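Local coordinates for protein possible MarR-transcriptional regulator (Streptomyces coelicolor, PDB 4B8X) that is of unknown function but, as a winged-helix member of the MarR family, probably binds DNA and regulates transcription, at residues A[35-40]-A[72-77]. Residues are numbered along the deposited sequence; the frame is centred on the assembly and turned at random.
Sequences FARYEA and VDRLVR
Arg37 lays its guanidinium flat against that of Arg74 in one of the two modelled conformers of Arg74, so this pairing is probably only partly occupied. In that conformer the group centres are 4.3 Å apart, the planes inclined by 26°, and NH2 of Arg37 is 3.6 Å from NH2 of Arg74. The stack is offset: Arg74 NE lies over the centre of the Arg37 group, but Arg37 CZ over the rim of the Arg74 group, whose opposite face meets Arg77 NH1. Arg37 NH2 is held by a hydrogen bond to Gly32 O, which may partly offset the gathered charge. Nearer the backbones, Arg37 CD packs 3.6 Å from Arg74 CB. Arg37 sets out with CG beside its backbone N (chi1 -63°), then folds at its third torsion, bringing the guanidinium over Arg74 CB. Arg37 NE gives a 2.9 Å hydrogen bond to a water, which returns a weak one to Arg74 O. Next to the arginines, Leu75 CD2 lies 4.0 Å from Arg37 CB and CD1 3.9 Å from Arg37 O; CD1 also touches Ala40 CB, one turn on. The segment axes pass 10.2 Å apart at -84°, nearly perpendicular. Helix 65-77, following helix 54-61 in the helix-turn-helix, is probably the DNA-recognition helix, as in MarR relatives; its C-terminal end here meets helix 35-45. Arg37 and Ala40 also touch Thr71, Leu75 and Val76 pack on Val81 of strand 81-85, which opens the wing hairpin, and helix 35-45 places Phe35 on helix 5-28 and Tyr38 on helix 99-114.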
loop_
_atom_site.group_PDB
_atom_site.type_symbol
_atom_site.label_atom_id
_atom_site.label_comp_id
_atom_site.label_asym_id
_atom_site.label_seq_id
_atom_site.Cartn_x
_atom_site.Cartn_y
_atom_site.Cartn_z
ATOM N N PHE A 35 4.426 -5.659 -9.261
ATOM C CA PHE A 35 4.567 -6.592 -8.171
ATOM C C PHE A 35 3.283 -7.396 -7.989
ATOM O O PHE A 35 3.334 -8.576 -7.687
ATOM C CB PHE A 35 4.992 -5.879 -6.880
ATOM C CG PHE A 35 5.482 -6.814 -5.813
ATOM C CD1 PHE A 35 6.639 -7.540 -6.006
ATOM C CD2 PHE A 35 4.824 -6.942 -4.622
ATOM C CE1 PHE A 35 7.122 -8.391 -5.043
ATOM C CE2 PHE A 35 5.290 -7.802 -3.644
ATOM C CZ PHE A 35 6.450 -8.519 -3.851
ATOM N N ALA A 36 2.133 -6.751 -8.183
ATOM C CA ALA A 36 0.846 -7.430 -8.071
ATOM C C ALA A 36 0.756 -8.603 -9.071
ATOM O O ALA A 36 0.260 -9.691 -8.746
ATOM C CB ALA A 36 -0.296 -6.442 -8.298
ATOM N N ARG A 37 1.213 -8.392 -10.289
ATOM C CA ARG A 37 1.186 -9.465 -11.275
ATOM C C ARG A 37 2.184 -10.570 -10.948
ATOM O O ARG A 37 1.897 -11.755 -11.138
ATOM C CB ARG A 37 1.388 -8.922 -12.689
ATOM C CG ARG A 37 0.251 -7.982 -13.084
ATOM C CD ARG A 37 0.054 -7.907 -14.587
ATOM N NE ARG A 37 1.106 -7.146 -15.270
ATOM C CZ ARG A 37 1.127 -5.820 -15.403
ATOM N NH1 ARG A 37 0.204 -5.075 -14.818
ATOM N NH2 ARG A 37 2.108 -5.239 -16.073
ATOM N N TYR A 38 3.341 -10.184 -10.418
ATOM C CA TYR A 38 4.323 -11.138 -9.930
ATOM C C TYR A 38 3.710 -12.014 -8.847
ATOM O O TYR A 38 3.868 -13.232 -8.880
ATOM C CB TYR A 38 5.564 -10.376 -9.434
ATOM C CG TYR A 38 6.491 -11.232 -8.618
ATOM C CD1 TYR A 38 7.389 -12.091 -9.251
ATOM C CD2 TYR A 38 6.468 -11.207 -7.236
ATOM C CE1 TYR A 38 8.213 -12.904 -8.507
ATOM C CE2 TYR A 38 7.273 -12.020 -6.473
ATOM C CZ TYR A 38 8.156 -12.853 -7.108
ATOM O OH TYR A 38 8.961 -13.649 -6.357
ATOM N N GLU A 39 3.020 -11.404 -7.893
ATOM C CA GLU A 39 2.449 -12.169 -6.795
ATOM C C GLU A 39 1.438 -13.192 -7.297
ATOM O O GLU A 39 1.333 -14.295 -6.760
ATOM C CB GLU A 39 1.796 -11.255 -5.770
ATOM C CG GLU A 39 2.763 -10.340 -5.026
ATOM C CD GLU A 39 2.031 -9.293 -4.179
ATOM O OE1 GLU A 39 1.328 -8.381 -4.706
ATOM O OE2 GLU A 39 2.172 -9.384 -2.967
ATOM N N ALA A 40 0.668 -12.833 -8.310
ATOM C CA ALA A 40 -0.305 -13.778 -8.877
ATOM C C ALA A 40 0.398 -14.995 -9.514
ATOM O O ALA A 40 -0.044 -16.152 -9.349
ATOM C CB ALA A 40 -1.203 -13.079 -9.883
ATOM N N VAL A 72 -4.848 -10.915 -14.320
ATOM C CA VAL A 72 -4.851 -12.148 -15.115
ATOM C C VAL A 72 -4.837 -11.810 -16.588
ATOM O O VAL A 72 -4.095 -12.417 -17.354
ATOM C CB VAL A 72 -6.059 -13.050 -14.772
ATOM C CG1 VAL A 72 -6.256 -14.185 -15.805
ATOM C CG2 VAL A 72 -5.908 -13.632 -13.366
ATOM N N ASP A 73 -5.650 -10.833 -16.994
ATOM C CA ASP A 73 -5.780 -10.537 -18.424
ATOM C C ASP A 73 -4.433 -9.922 -18.914
ATOM O O ASP A 73 -3.983 -10.209 -20.030
ATOM C CB ASP A 73 -7.069 -9.732 -18.747
ATOM C CG ASP A 73 -8.360 -10.616 -18.748
ATOM O OD1 ASP A 73 -8.313 -11.823 -18.437
ATOM O OD2 ASP A 73 -9.474 -10.100 -19.066
ATOM N N ARG A 74 -3.740 -9.124 -18.097
ATOM C CA ARG A 74 -2.422 -8.605 -18.489
ATOM C C ARG A 74 -1.355 -9.722 -18.546
ATOM O O ARG A 74 -0.440 -9.682 -19.365
ATOM C CB ARG A 74 -1.968 -7.479 -17.548
ATOM C CG ARG A 74 -2.820 -6.214 -17.596
ATOM C CD ARG A 74 -2.523 -5.375 -18.824
ATOM N NE ARG A 74 -1.093 -5.197 -19.050
ATOM C CZ ARG A 74 -0.455 -4.031 -19.001
ATOM N NH1 ARG A 74 -1.113 -2.906 -18.739
ATOM N NH2 ARG A 74 0.849 -3.997 -19.227
ATOM N N LEU A 75 -1.481 -10.726 -17.680
ATOM C CA LEU A 75 -0.591 -11.885 -17.721
ATOM C C LEU A 75 -0.871 -12.695 -18.991
ATOM O O LEU A 75 0.068 -13.204 -19.613
ATOM C CB LEU A 75 -0.708 -12.755 -16.466
ATOM C CG LEU A 75 -0.146 -12.089 -15.201
ATOM C CD1 LEU A 75 -0.578 -12.868 -13.956
ATOM C CD2 LEU A 75 1.370 -11.954 -15.257
ATOM N N VAL A 76 -2.147 -12.811 -19.389
ATOM C CA VAL A 76 -2.494 -13.485 -20.645
ATOM C C VAL A 76 -1.909 -12.704 -21.827
ATOM O O VAL A 76 -1.335 -13.291 -22.742
ATOM C CB VAL A 76 -4.031 -13.610 -20.835
ATOM C CG1 VAL A 76 -4.373 -14.102 -22.242
ATOM C CG2 VAL A 76 -4.625 -14.499 -19.758
ATOM N N ARG A 77 -2.071 -11.389 -21.807
ATOM C CA ARG A 77 -1.549 -10.550 -22.882
ATOM C C ARG A 77 -0.048 -10.800 -23.105
ATOM O O ARG A 77 0.442 -10.827 -24.247
ATOM C CB ARG A 77 -1.859 -9.081 -22.563
ATOM C CG ARG A 77 -1.679 -8.120 -23.706
ATOM C CD ARG A 77 -1.755 -6.679 -23.212
ATOM N NE ARG A 77 -3.007 -6.322 -22.539
ATOM C CZ ARG A 77 -3.264 -5.106 -22.040
ATOM N NH1 ARG A 77 -2.333 -4.141 -22.067
ATOM N NH2 ARG A 77 -4.430 -4.865 -21.462
HETATM O O HOH W 1 2.199 -8.799 -17.353
#